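Local coordinates for L-talarate/galactarate dehydratase (Salmonella typhimurium, PDB 2PP0), which catalyses the magnesium-dependent dehydration of L-talarate and galactarate to 5-keto-4-deoxy-D-glucarate, and also the competing epimerisation of L-talarate to galactarate, at residues P134-L139 and I308-K313; K153-H158 and L335-A340; S161-N166 and P342-L347; N247-E252 and S295-P300; P327-E332 and E351-L356. One frame throughout, in Å; residues are numbered along the deposited sequence.

Contact 1: P134-L139 and I308-K313; sequences PIDIAL and ISPFLK
Asp-136 reaches from the side of helix 127-146 to the first turn of helix 308-320 and holds Ser-309 with both carboxylate oxygens. Its OD1 accepts from Ser-309 OG through the syn lone pair at 2.5 Å, while OD2 receives Ser-309 N at 2.9 Å, in a nearly straight bond (174°). The amide meets OD2 on the syn side as well, somewhat out of the carboxylate plane. With CG anti to the backbone N (chi1 -180°), the carboxylate extends toward the start of the other helix, where a negative charge would probably be favoured by the helix dipole. Beside this polar grip, Ile-137 and Ile-308 cross at about a right angle, CG1 to CG1 at 4.0 Å. Further out, Trp-140 NE1 hydrogen-bonds to Ser-309 OG, and Ile-108 and Tyr-112 of helix 108-118 pack on Asp-136. The axes of segments 134-139 and 308-313 run 82° apart, 9.6 Å at closest approach. The contact joins the capping domain to a helix of the modified TIM barrel, the two-domain architecture of the enolase superfamily.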
# COMPACT_ATOMS: atom_id res chain seq x y z
N PRO B 134 -17.54 5.25 -4.47
CA PRO B 134 -17.70 6.67 -4.10
C PRO B 134 -17.28 6.91 -2.66
O PRO B 134 -16.61 7.90 -2.34
CB PRO B 134 -19.19 6.92 -4.30
CG PRO B 134 -19.60 5.88 -5.33
CD PRO B 134 -18.83 4.67 -4.90
N ILE B 135 -17.70 6.00 -1.78
CA ILE B 135 -17.40 6.09 -0.36
C ILE B 135 -15.90 5.92 -0.09
O ILE B 135 -15.30 6.73 0.63
CB ILE B 135 -18.22 5.04 0.41
CG1 ILE B 135 -19.71 5.40 0.31
CG2 ILE B 135 -17.78 4.99 1.86
CD1 ILE B 135 -20.66 4.29 0.76
N ASP B 136 -15.31 4.87 -0.66
CA ASP B 136 -13.89 4.60 -0.48
C ASP B 136 -13.06 5.80 -0.94
O ASP B 136 -12.14 6.24 -0.25
CB ASP B 136 -13.47 3.36 -1.28
CG ASP B 136 -11.98 3.03 -1.12
OD1 ASP B 136 -11.60 2.51 -0.06
OD2 ASP B 136 -11.20 3.30 -2.06
N ILE B 137 -13.41 6.33 -2.11
CA ILE B 137 -12.71 7.47 -2.69
C ILE B 137 -12.87 8.71 -1.80
O ILE B 137 -11.91 9.45 -1.59
CB ILE B 137 -13.21 7.73 -4.13
CG1 ILE B 137 -12.78 6.57 -5.05
CG2 ILE B 137 -12.66 9.03 -4.67
CD1 ILE B 137 -13.27 6.69 -6.50
N ALA B 138 -14.08 8.92 -1.28
CA ALA B 138 -14.33 10.07 -0.40
C ALA B 138 -13.49 9.95 0.87
O ALA B 138 -12.99 10.96 1.39
CB ALA B 138 -15.82 10.15 -0.04
N LEU B 139 -13.33 8.73 1.37
CA LEU B 139 -12.53 8.52 2.57
C LEU B 139 -11.06 8.84 2.31
O LEU B 139 -10.38 9.38 3.18
CB LEU B 139 -12.69 7.09 3.08
CG LEU B 139 -14.06 6.75 3.67
CD1 LEU B 139 -14.08 5.30 4.12
CD2 LEU B 139 -14.36 7.68 4.86
N ILE B 308 -10.21 3.51 -4.67
CA ILE B 308 -8.76 3.69 -4.61
C ILE B 308 -8.08 2.52 -3.91
O ILE B 308 -7.02 2.06 -4.34
CB ILE B 308 -8.41 5.03 -3.88
CG1 ILE B 308 -8.78 6.21 -4.78
CG2 ILE B 308 -6.93 5.07 -3.52
CD1 ILE B 308 -8.78 7.56 -4.06
N SER B 309 -8.68 2.01 -2.84
CA SER B 309 -8.09 0.90 -2.10
C SER B 309 -7.74 -0.30 -2.99
O SER B 309 -6.60 -0.78 -2.97
CB SER B 309 -9.02 0.49 -0.95
OG SER B 309 -9.25 1.60 -0.09
N PRO B 310 -8.71 -0.82 -3.76
CA PRO B 310 -8.37 -1.97 -4.61
C PRO B 310 -7.48 -1.55 -5.79
O PRO B 310 -6.67 -2.35 -6.28
CB PRO B 310 -9.74 -2.50 -5.06
CG PRO B 310 -10.63 -1.29 -4.98
CD PRO B 310 -10.18 -0.64 -3.70
N PHE B 311 -7.61 -0.30 -6.24
CA PHE B 311 -6.79 0.19 -7.35
C PHE B 311 -5.32 0.17 -6.92
O PHE B 311 -4.43 -0.12 -7.72
CB PHE B 311 -7.23 1.61 -7.73
CG PHE B 311 -6.54 2.16 -8.95
CD1 PHE B 311 -7.24 2.33 -10.15
CD2 PHE B 311 -5.19 2.53 -8.91
CE1 PHE B 311 -6.61 2.85 -11.28
CE2 PHE B 311 -4.55 3.05 -10.04
CZ PHE B 311 -5.26 3.22 -11.22
N LEU B 312 -5.06 0.49 -5.65
CA LEU B 312 -3.69 0.49 -5.14
C LEU B 312 -3.09 -0.91 -5.18
O LEU B 312 -1.93 -1.08 -5.57
CB LEU B 312 -3.65 1.04 -3.71
CG LEU B 312 -4.00 2.53 -3.54
CD1 LEU B 312 -4.00 2.90 -2.07
CD2 LEU B 312 -3.00 3.38 -4.30
N LYS B 313 -3.86 -1.92 -4.79
CA LYS B 313 -3.34 -3.29 -4.80
C LYS B 313 -3.09 -3.72 -6.24
O LYS B 313 -2.16 -4.49 -6.51
CB LYS B 313 -4.33 -4.25 -4.14
CG LYS B 313 -4.51 -4.02 -2.65
CD LYS B 313 -5.11 -5.25 -1.98
CE LYS B 313 -6.42 -5.70 -2.63
NZ LYS B 313 -6.92 -7.00 -2.07

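Contact 2: K153-H158 and L335-A340; sequences KLLGAH and LHLSAA
Leu-155, on the last turn of helix 151-155, points toward helix 331-339 and carries much of the apolar contact. Its CB lies 4.1 Å from Ala-340 CB. CG stands beside the backbone N (chi1 -63°), a setting that sends CD1 against Leu-337, where it meets CD2 at 3.7 Å; the same methyl lies 4.0 Å from His-336 O. The other methyl, CD2, turns to Leu-312 of helix 308-320. After Leu-155 the helix ends at Gly-156, whose positive phi (102°) turns the chain along the C-terminal end of the opposing helix. Gly-156 O rests against Ala-340, 3.4 Å from its CA in a bent CA-H...O contact. The backbone link follows two residues later: His-158 N donates to Ala-339 O at 2.9 Å, so an amide from the connecting loop takes up a carbonyl at the helix end. The His-158 imidazole presents its edge to Ala-340 O, with CD2 3.3 Å away. Leu-154 and Leu-155 also pack on Trp-140 of helix 127-146, and Leu-337 on Ile-308, Phe-311 and Leu-312 of helix 308-320. Lys-153 forms salt bridges with Asp-104 and Asp-107 of the second subunit, placing this junction of helix ends beside the dimer interface.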
# COMPACT_ATOMS: atom_id res chain seq x y z
N LYS B 153 0.25 13.24 -2.95
CA LYS B 153 1.29 13.43 -1.95
C LYS B 153 1.05 12.56 -0.73
O LYS B 153 2.00 12.08 -0.11
CB LYS B 153 1.37 14.90 -1.56
CG LYS B 153 1.91 15.77 -2.69
CD LYS B 153 3.36 15.41 -3.00
CE LYS B 153 3.90 16.23 -4.15
NZ LYS B 153 5.36 16.00 -4.36
N LEU B 154 -0.22 12.35 -0.38
CA LEU B 154 -0.54 11.48 0.75
C LEU B 154 -0.06 10.06 0.39
O LEU B 154 0.51 9.34 1.23
CB LEU B 154 -2.05 11.44 0.99
CG LEU B 154 -2.51 10.37 2.00
CD1 LEU B 154 -2.13 10.82 3.39
CD2 LEU B 154 -4.02 10.16 1.90
N LEU B 155 -0.31 9.67 -0.85
CA LEU B 155 0.09 8.36 -1.36
C LEU B 155 1.60 8.31 -1.56
O LEU B 155 2.23 7.26 -1.39
CB LEU B 155 -0.57 8.09 -2.71
CG LEU B 155 -2.10 8.02 -2.76
CD1 LEU B 155 -2.54 7.87 -4.20
CD2 LEU B 155 -2.58 6.85 -1.91
N GLY B 156 2.17 9.46 -1.92
CA GLY B 156 3.60 9.54 -2.17
C GLY B 156 3.74 9.54 -3.68
O GLY B 156 3.36 8.57 -4.34
N ALA B 157 4.26 10.63 -4.23
CA ALA B 157 4.39 10.75 -5.67
C ALA B 157 5.79 10.48 -6.21
O ALA B 157 6.79 10.62 -5.50
CB ALA B 157 3.94 12.14 -6.11
N HIS B 158 5.83 10.08 -7.48
CA HIS B 158 7.07 9.80 -8.20
C HIS B 158 7.21 10.88 -9.27
O HIS B 158 8.24 10.99 -9.92
CB HIS B 158 6.99 8.41 -8.84
CG HIS B 158 7.32 7.29 -7.90
ND1 HIS B 158 8.62 6.98 -7.54
CD2 HIS B 158 6.53 6.42 -7.23
CE1 HIS B 158 8.60 5.96 -6.69
NE2 HIS B 158 7.35 5.61 -6.49
N LEU B 335 -5.27 10.92 -11.87
CA LEU B 335 -4.07 11.76 -11.95
C LEU B 335 -3.22 11.50 -10.71
O LEU B 335 -2.01 11.34 -10.80
CB LEU B 335 -4.43 13.25 -12.00
CG LEU B 335 -3.25 14.23 -11.89
CD1 LEU B 335 -2.33 14.09 -13.09
CD2 LEU B 335 -3.76 15.65 -11.80
N HIS B 336 -3.88 11.43 -9.56
CA HIS B 336 -3.21 11.19 -8.28
C HIS B 336 -2.64 9.79 -8.18
O HIS B 336 -1.53 9.60 -7.69
CB HIS B 336 -4.20 11.41 -7.13
CG HIS B 336 -4.74 12.81 -7.05
ND1 HIS B 336 -4.02 13.85 -6.52
CD2 HIS B 336 -5.91 13.33 -7.49
CE1 HIS B 336 -4.72 14.97 -6.63
NE2 HIS B 336 -5.87 14.68 -7.21
N LEU B 337 -3.40 8.81 -8.64
CA LEU B 337 -2.97 7.42 -8.59
C LEU B 337 -1.81 7.15 -9.54
O LEU B 337 -0.86 6.45 -9.19
CB LEU B 337 -4.15 6.48 -8.92
CG LEU B 337 -5.36 6.63 -7.98
CD1 LEU B 337 -6.50 5.71 -8.42
CD2 LEU B 337 -4.92 6.29 -6.56
N SER B 338 -1.87 7.70 -10.75
CA SER B 338 -0.80 7.49 -11.71
C SER B 338 0.48 8.21 -11.26
O SER B 338 1.58 7.74 -11.51
CB SER B 338 -1.23 7.96 -13.10
OG SER B 338 -1.64 9.31 -13.06
N ALA B 339 0.32 9.35 -10.59
CA ALA B 339 1.47 10.10 -10.09
C ALA B 339 2.26 9.24 -9.11
O ALA B 339 3.49 9.35 -9.01
CB ALA B 339 1.00 11.39 -9.39
N ALA B 340 1.54 8.39 -8.38
CA ALA B 340 2.16 7.52 -7.39
C ALA B 340 2.73 6.22 -7.97
O ALA B 340 3.34 5.45 -7.25
CB ALA B 340 1.15 7.19 -6.29

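Contact 3: S161-N166 and P342-L347; sequences SVQCYN and PLEPWL
Tyr-165 and Gln-163 flank a parallel pairing with Leu-347: Leu-347 N donates to Gln-163 O at 2.8 Å, and Tyr-165 N to Leu-347 O at 3.0 Å, both donors nearly in line with the carbonyl. On the face that carries Leu-347, Val-162 CG1 packs on Leu-347 CB at 3.8 Å, the two side chains crossing at about a right angle. Trp-346 lies on the other face, where Gln-163 CB stands over its six-membered ring, 3.9 Å from the centroid, in a CH-pi contact. Strand 161-166 is the first of the barrel and 346-349 the last, so their parallel pairing closes the modified TIM barrel, (beta/alpha)7-beta, while 367-369 and 362-364 add antiparallel strands on the other side of 161-166. Tyr-165 CG sits between its backbone N and carbonyl carbon (chi1 73°), which turns CD2 to within 3.8 Å of Trp-346 CE3. The tyrosine hydroxyl is hydrogen-bonded to the substrate-binding Lys-195. Where the strands splay, a water bridges the widening gap between them: it accepts from Gln-163 N and donates to Pro-345 O and Glu-344 OE2, the last at 2.7 Å. Glu-344 OE2 also forms a salt bridge with Arg-367 of strand 367-369.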
# COMPACT_ATOMS: atom_id res chain seq x y z
N SER B 161 3.58 15.70 -12.46
CA SER B 161 2.67 15.81 -13.59
C SER B 161 2.68 14.48 -14.33
O SER B 161 3.61 13.68 -14.16
CB SER B 161 3.09 16.95 -14.53
OG SER B 161 4.35 16.70 -15.12
N VAL B 162 1.67 14.23 -15.15
CA VAL B 162 1.58 12.97 -15.89
C VAL B 162 1.31 13.16 -17.38
O VAL B 162 0.48 13.99 -17.76
CB VAL B 162 0.46 12.07 -15.30
CG1 VAL B 162 0.37 10.75 -16.06
CG2 VAL B 162 0.72 11.81 -13.82
N GLN B 163 2.02 12.40 -18.22
CA GLN B 163 1.83 12.46 -19.67
C GLN B 163 0.34 12.25 -19.90
O GLN B 163 -0.26 11.36 -19.30
CB GLN B 163 2.55 11.32 -20.38
CG GLN B 163 4.04 11.26 -20.22
CD GLN B 163 4.62 10.03 -20.89
OE1 GLN B 163 4.27 8.89 -20.56
NE2 GLN B 163 5.49 10.24 -21.86
N CYS B 164 -0.26 13.03 -20.80
CA CYS B 164 -1.69 12.92 -21.05
C CYS B 164 -2.02 12.82 -22.55
O CYS B 164 -1.42 13.52 -23.37
CB CYS B 164 -2.38 14.14 -20.43
SG CYS B 164 -4.19 14.09 -20.38
N TYR B 165 -2.95 11.94 -22.89
CA TYR B 165 -3.39 11.77 -24.27
C TYR B 165 -4.90 12.00 -24.32
O TYR B 165 -5.59 11.84 -23.32
CB TYR B 165 -3.03 10.36 -24.78
CG TYR B 165 -3.88 9.23 -24.23
CD1 TYR B 165 -5.09 8.88 -24.84
CD2 TYR B 165 -3.47 8.51 -23.11
CE1 TYR B 165 -5.88 7.84 -24.34
CE2 TYR B 165 -4.25 7.47 -22.60
CZ TYR B 165 -5.45 7.14 -23.22
OH TYR B 165 -6.22 6.11 -22.72
N ASN B 166 -5.42 12.40 -25.48
CA ASN B 166 -6.85 12.64 -25.59
C ASN B 166 -7.57 11.49 -26.30
O ASN B 166 -7.04 10.90 -27.24
CB ASN B 166 -7.15 13.95 -26.32
CG ASN B 166 -8.63 14.11 -26.64
OD1 ASN B 166 -9.13 13.53 -27.61
ND2 ASN B 166 -9.34 14.87 -25.82
N PRO B 342 5.31 3.82 -9.78
CA PRO B 342 6.77 3.83 -9.98
C PRO B 342 7.26 3.94 -11.42
O PRO B 342 8.25 4.63 -11.67
CB PRO B 342 7.21 2.54 -9.29
CG PRO B 342 6.04 1.64 -9.47
CD PRO B 342 4.88 2.55 -9.16
N LEU B 343 6.60 3.28 -12.36
CA LEU B 343 7.02 3.37 -13.77
C LEU B 343 6.23 4.49 -14.44
O LEU B 343 5.13 4.82 -14.01
CB LEU B 343 6.80 2.03 -14.48
CG LEU B 343 7.55 0.84 -13.86
CD1 LEU B 343 7.39 -0.39 -14.74
CD2 LEU B 343 9.04 1.18 -13.71
N GLU B 344 6.80 5.09 -15.49
CA GLU B 344 6.16 6.21 -16.19
C GLU B 344 4.81 5.80 -16.79
O GLU B 344 4.74 4.95 -17.68
CB GLU B 344 7.11 6.73 -17.29
CG GLU B 344 6.78 8.11 -17.87
CD GLU B 344 7.16 9.28 -16.95
OE1 GLU B 344 8.23 9.21 -16.31
OE2 GLU B 344 6.40 10.27 -16.89
N PRO B 345 3.71 6.41 -16.30
CA PRO B 345 2.34 6.13 -16.75
C PRO B 345 1.77 7.15 -17.74
O PRO B 345 2.40 8.16 -18.05
CB PRO B 345 1.56 6.13 -15.45
CG PRO B 345 2.16 7.34 -14.78
CD PRO B 345 3.67 7.20 -15.05
N TRP B 346 0.56 6.87 -18.21
CA TRP B 346 -0.16 7.75 -19.13
C TRP B 346 -1.53 8.06 -18.53
O TRP B 346 -2.14 7.20 -17.88
CB TRP B 346 -0.38 7.07 -20.48
CG TRP B 346 0.74 7.24 -21.45
CD1 TRP B 346 1.80 6.40 -21.64
CD2 TRP B 346 0.90 8.32 -22.38
NE1 TRP B 346 2.61 6.88 -22.64
CE2 TRP B 346 2.08 8.06 -23.11
CE3 TRP B 346 0.17 9.47 -22.66
CZ2 TRP B 346 2.54 8.92 -24.12
CZ3 TRP B 346 0.62 10.33 -23.66
CH2 TRP B 346 1.80 10.04 -24.38
N LEU B 347 -2.01 9.28 -18.74
CA LEU B 347 -3.32 9.71 -18.24
C LEU B 347 -4.23 9.95 -19.44
O LEU B 347 -3.82 10.55 -20.43
CB LEU B 347 -3.19 11.00 -17.41
CG LEU B 347 -4.42 11.43 -16.59
CD1 LEU B 347 -4.65 10.45 -15.46
CD2 LEU B 347 -4.22 12.84 -16.03
O HOH W 1 3.73 10.26 -17.08

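Contact 4: N247-E252 and S295-P300; sequences NLIWIE and SDFVQP
Aromatic packing comes first: Trp-250 turns the edge of its six-membered ring toward the face of Phe-297, with centroids 4.8 Å apart and planes at 54°. Trp-250 CE3 stands over the centre of the phenyl ring. Its position follows from chi1 of 74°, which sets CG between the backbone N and carbonyl carbon and swings the indole across to the other strand. Ile-249 CG2 adds an apolar contact with Phe-297 CZ at 4.2 Å. The polar interactions gather on OE1 of Glu-252, a magnesium-binding residue. Gln-299 NE2 donates to it at 3.2 Å, close to its own amide plane but from above the carboxylate plane, in a fairly straight bond (163°). Trp-250 NE1 adds a weak bond to the same oxygen, and Lys-195, a substrate-binding residue, forms a salt bridge with it. Gln-299 NE2 also lies over the rim of one indole face, 3.7 Å from Trp-250 CZ2. Strand 274-276 lies between the two segments in the barrel, and its Ala-275 touches Trp-250, Phe-297 and Gln-299. Held by Gln-299, Lys-195 and, weakly, Trp-250, the carboxylate is probably restrained in rotation; Trp-250 and Gln-299 form its second shell, and Phe-297 backs Trp-250 one layer further out.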
# COMPACT_ATOMS: atom_id res chain seq x y z
N ASN B 247 4.32 2.60 -35.25
CA ASN B 247 5.05 2.78 -34.00
C ASN B 247 4.17 3.26 -32.85
O ASN B 247 4.57 4.09 -32.04
CB ASN B 247 6.20 3.78 -34.21
CG ASN B 247 7.27 3.25 -35.14
OD1 ASN B 247 8.09 4.02 -35.66
ND2 ASN B 247 7.28 1.94 -35.36
N LEU B 248 2.97 2.70 -32.77
CA LEU B 248 2.00 3.06 -31.73
C LEU B 248 2.53 2.85 -30.31
O LEU B 248 3.36 1.98 -30.06
CB LEU B 248 0.73 2.23 -31.91
CG LEU B 248 0.00 2.37 -33.25
CD1 LEU B 248 -1.16 1.39 -33.31
CD2 LEU B 248 -0.49 3.79 -33.42
N ILE B 249 2.02 3.65 -29.38
CA ILE B 249 2.41 3.53 -27.98
C ILE B 249 1.81 2.22 -27.47
O ILE B 249 2.41 1.52 -26.66
CB ILE B 249 1.87 4.70 -27.13
CG1 ILE B 249 2.49 6.02 -27.60
CG2 ILE B 249 2.18 4.46 -25.65
CD1 ILE B 249 4.02 6.03 -27.54
N TRP B 250 0.61 1.89 -27.96
CA TRP B 250 -0.05 0.64 -27.59
C TRP B 250 -1.30 0.34 -28.41
O TRP B 250 -1.82 1.21 -29.11
CB TRP B 250 -0.42 0.65 -26.09
CG TRP B 250 -1.59 1.54 -25.69
CD1 TRP B 250 -2.87 1.48 -26.18
CD2 TRP B 250 -1.58 2.57 -24.70
NE1 TRP B 250 -3.66 2.41 -25.54
CE2 TRP B 250 -2.90 3.09 -24.63
CE3 TRP B 250 -0.60 3.10 -23.85
CZ2 TRP B 250 -3.25 4.13 -23.75
CZ3 TRP B 250 -0.95 4.13 -22.98
CH2 TRP B 250 -2.26 4.63 -22.94
N ILE B 251 -1.76 -0.90 -28.34
CA ILE B 251 -2.98 -1.34 -29.01
C ILE B 251 -3.85 -1.77 -27.83
O ILE B 251 -3.54 -2.74 -27.14
CB ILE B 251 -2.75 -2.55 -29.94
CG1 ILE B 251 -1.84 -2.13 -31.11
CG2 ILE B 251 -4.08 -3.06 -30.48
CD1 ILE B 251 -1.35 -3.29 -31.95
N GLU B 252 -4.93 -1.04 -27.60
CA GLU B 252 -5.80 -1.31 -26.47
C GLU B 252 -7.00 -2.20 -26.78
O GLU B 252 -7.58 -2.12 -27.86
CB GLU B 252 -6.28 0.02 -25.89
CG GLU B 252 -7.15 -0.08 -24.65
CD GLU B 252 -7.50 1.29 -24.11
OE1 GLU B 252 -6.83 2.27 -24.51
OE2 GLU B 252 -8.43 1.40 -23.27
N SER B 295 -1.16 -8.30 -20.79
CA SER B 295 -0.80 -7.03 -21.40
C SER B 295 0.45 -6.33 -20.86
O SER B 295 0.90 -6.59 -19.75
CB SER B 295 -1.98 -6.06 -21.29
OG SER B 295 -2.32 -5.84 -19.93
N ASP B 296 0.98 -5.43 -21.69
CA ASP B 296 2.17 -4.64 -21.38
C ASP B 296 1.76 -3.42 -20.54
O ASP B 296 2.53 -2.94 -19.70
CB ASP B 296 2.83 -4.20 -22.69
CG ASP B 296 3.20 -5.39 -23.56
OD1 ASP B 296 4.12 -6.14 -23.18
OD2 ASP B 296 2.56 -5.58 -24.62
N PHE B 297 0.55 -2.93 -20.79
CA PHE B 297 -0.01 -1.80 -20.05
C PHE B 297 -1.26 -2.31 -19.33
O PHE B 297 -2.10 -2.97 -19.93
CB PHE B 297 -0.45 -0.65 -20.97
CG PHE B 297 0.68 0.22 -21.45
CD1 PHE B 297 1.49 -0.16 -22.51
CD2 PHE B 297 0.91 1.46 -20.84
CE1 PHE B 297 2.51 0.66 -22.96
CE2 PHE B 297 1.93 2.29 -21.29
CZ PHE B 297 2.74 1.89 -22.35
N VAL B 298 -1.36 -2.01 -18.04
CA VAL B 298 -2.52 -2.41 -17.25
C VAL B 298 -3.40 -1.17 -17.11
O VAL B 298 -2.92 -0.12 -16.67
CB VAL B 298 -2.10 -2.93 -15.86
CG1 VAL B 298 -3.32 -3.27 -15.03
CG2 VAL B 298 -1.22 -4.17 -16.02
N GLN B 299 -4.67 -1.29 -17.49
CA GLN B 299 -5.58 -0.15 -17.45
C GLN B 299 -6.75 -0.29 -16.48
O GLN B 299 -7.89 -0.53 -16.90
CB GLN B 299 -6.09 0.12 -18.85
CG GLN B 299 -4.97 0.36 -19.84
CD GLN B 299 -5.46 0.53 -21.25
OE1 GLN B 299 -6.00 -0.40 -21.85
NE2 GLN B 299 -5.28 1.73 -21.80
N PRO B 300 -6.49 -0.13 -15.18
CA PRO B 300 -7.57 -0.25 -14.22
C PRO B 300 -8.38 1.05 -14.15
O PRO B 300 -7.94 2.10 -14.62
CB PRO B 300 -6.85 -0.59 -12.92
CG PRO B 300 -5.56 0.18 -13.06
CD PRO B 300 -5.18 0.06 -14.51

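Contact 5: P327-E332 and E351-L356; sequences PHFAME and EWLNPL
Phe-329 meets Trp-352 and Leu-353 because its CG lies anti to the backbone N (chi1 -163°), which extends the ring toward the turn at 351-354, while Leu-353 CG stands beside its own backbone N (chi1 -51°) and approaches from the opposite direction. The phenyl CZ touches Leu-353 CG at 3.9 Å. At the neighbouring CE1, Phe-329 comes equally near to Trp-352 CE3; the two rings meet obliquely, with planes at 67° and centroids 6.0 Å apart. Glu-332, bent at chi2, brings its carboxylate obliquely across Leu-353, OE1 being 3.6 Å from Leu-353 CD1. Water 2 bridges the same two residues, accepting from Leu-353 N at 2.9 Å and donating weakly to Glu-332 OE2. Outside the pair, Lys-82, a substrate-binding residue, makes a cation-pi contact with Phe-329 and packs on Trp-352, and Leu-38 of strand 28-40 touches both Trp-352 and Leu-353. His-328, the catalytic proton donor/acceptor, directly precedes Phe-329, and its ND1 is hydrogen-bonded to Asp-301. Phe-329 CB covers part of one face of the His-328 ring, so the aromatic and leucine packing, which anchors Phe-329 where the 351-356 loop meets the capping domain, probably helps to place the histidine.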
# COMPACT_ATOMS: atom_id res chain seq x y z
N PRO B 327 -4.39 4.24 -16.50
CA PRO B 327 -5.75 4.22 -15.96
C PRO B 327 -6.78 4.70 -16.98
O PRO B 327 -6.49 5.52 -17.85
CB PRO B 327 -5.67 5.16 -14.76
CG PRO B 327 -4.23 5.12 -14.36
CD PRO B 327 -3.52 5.13 -15.70
N HIS B 328 -8.00 4.19 -16.86
CA HIS B 328 -9.06 4.57 -17.78
C HIS B 328 -10.01 5.62 -17.22
O HIS B 328 -10.48 5.51 -16.09
CB HIS B 328 -9.85 3.32 -18.18
CG HIS B 328 -11.17 3.63 -18.82
ND1 HIS B 328 -12.35 3.71 -18.10
CD2 HIS B 328 -11.50 3.91 -20.11
CE1 HIS B 328 -13.34 4.02 -18.92
NE2 HIS B 328 -12.85 4.15 -20.14
N PHE B 329 -10.27 6.65 -18.02
CA PHE B 329 -11.21 7.70 -17.65
C PHE B 329 -10.86 8.38 -16.32
O PHE B 329 -9.69 8.41 -15.92
CB PHE B 329 -12.61 7.06 -17.57
CG PHE B 329 -13.76 8.05 -17.60
CD1 PHE B 329 -13.81 9.07 -18.54
CD2 PHE B 329 -14.84 7.89 -16.72
CE1 PHE B 329 -14.92 9.92 -18.62
CE2 PHE B 329 -15.95 8.73 -16.79
CZ PHE B 329 -15.99 9.74 -17.74
N ALA B 330 -11.88 8.93 -15.67
CA ALA B 330 -11.77 9.61 -14.38
C ALA B 330 -10.39 10.20 -14.05
O ALA B 330 -9.81 9.87 -13.02
CB ALA B 330 -12.20 8.66 -13.26
N MET B 331 -9.89 11.08 -14.91
CA MET B 331 -8.58 11.69 -14.68
C MET B 331 -8.54 12.47 -13.37
O MET B 331 -7.47 12.65 -12.77
CB MET B 331 -8.17 12.59 -15.86
CG MET B 331 -9.17 13.68 -16.24
SD MET B 331 -8.64 14.66 -17.68
CE MET B 331 -9.65 16.12 -17.44
N GLU B 332 -9.70 12.91 -12.91
CA GLU B 332 -9.80 13.67 -11.66
C GLU B 332 -9.31 12.83 -10.49
O GLU B 332 -8.83 13.36 -9.48
CB GLU B 332 -11.25 14.11 -11.42
CG GLU B 332 -11.80 15.13 -12.43
CD GLU B 332 -12.02 14.57 -13.84
OE1 GLU B 332 -12.08 13.32 -13.99
OE2 GLU B 332 -12.14 15.37 -14.79
N GLU B 351 -13.26 15.62 -21.56
CA GLU B 351 -13.67 16.89 -20.97
C GLU B 351 -15.04 16.70 -20.32
O GLU B 351 -15.53 17.58 -19.60
CB GLU B 351 -13.77 17.97 -22.05
CG GLU B 351 -14.83 17.69 -23.12
CD GLU B 351 -14.28 16.93 -24.32
OE1 GLU B 351 -13.53 15.95 -24.13
OE2 GLU B 351 -14.61 17.31 -25.46
N TRP B 352 -15.64 15.54 -20.56
CA TRP B 352 -16.96 15.20 -20.06
C TRP B 352 -17.28 15.60 -18.63
O TRP B 352 -18.35 16.15 -18.36
CB TRP B 352 -17.18 13.69 -20.21
CG TRP B 352 -17.13 13.20 -21.62
CD1 TRP B 352 -16.89 13.94 -22.75
CD2 TRP B 352 -17.30 11.85 -22.06
NE1 TRP B 352 -16.90 13.13 -23.86
CE2 TRP B 352 -17.15 11.84 -23.47
CE3 TRP B 352 -17.57 10.64 -21.40
CZ2 TRP B 352 -17.26 10.67 -24.22
CZ3 TRP B 352 -17.68 9.48 -22.15
CH2 TRP B 352 -17.52 9.50 -23.55
N LEU B 353 -16.37 15.32 -17.71
CA LEU B 353 -16.60 15.62 -16.30
C LEU B 353 -16.24 17.04 -15.86
O LEU B 353 -16.55 17.43 -14.74
CB LEU B 353 -15.86 14.61 -15.42
CG LEU B 353 -16.11 13.13 -15.76
CD1 LEU B 353 -15.39 12.24 -14.75
CD2 LEU B 353 -17.61 12.84 -15.75
N ASN B 354 -15.59 17.81 -16.73
CA ASN B 354 -15.19 19.17 -16.38
C ASN B 354 -16.27 19.99 -15.67
O ASN B 354 -16.00 20.59 -14.63
CB ASN B 354 -14.73 19.95 -17.63
CG ASN B 354 -13.39 19.49 -18.14
OD1 ASN B 354 -12.63 18.82 -17.43
ND2 ASN B 354 -13.07 19.85 -19.38
N PRO B 355 -17.50 20.02 -16.21
CA PRO B 355 -18.58 20.78 -15.59
C PRO B 355 -19.07 20.33 -14.20
O PRO B 355 -19.81 21.05 -13.54
CB PRO B 355 -19.69 20.74 -16.64
CG PRO B 355 -19.43 19.46 -17.36
CD PRO B 355 -17.93 19.44 -17.50
N LEU B 356 -18.66 19.15 -13.76
CA LEU B 356 -19.09 18.67 -12.45
C LEU B 356 -18.33 19.33 -11.31
O LEU B 356 -18.78 19.35 -10.17
CB LEU B 356 -18.89 17.15 -12.33
CG LEU B 356 -19.77 16.21 -13.16
CD1 LEU B 356 -19.37 14.78 -12.83
CD2 LEU B 356 -21.25 16.44 -12.84
O HOH W 2 -13.48 14.86 -17.77

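In the fold
From the N terminus, contacts 1, 2 and 3 open in succession on helix 127-146, helix 151-155 and strand 161-166, and close in the same order, at 308-313, 335-340 and 342-347, so these loops cross. Contact 4, within the barrel, is nested inside all three. Contact 5 opens at 327-332, after contacts 1 and 4 close, and crosses contacts 2 and 3 before closing at 351-356. Leu-337 packs contact 2 against contact 1, Trp-250 touches Tyr-165 and Trp-346 of contact 3, and Pro-300 O probably accepts a hydrogen bond from His-328 N of contact 5. Contacts 1, 2 and 5 lie where capping domain meets barrel, contact 3 closes the barrel, and contact 4 spans neighbouring strands.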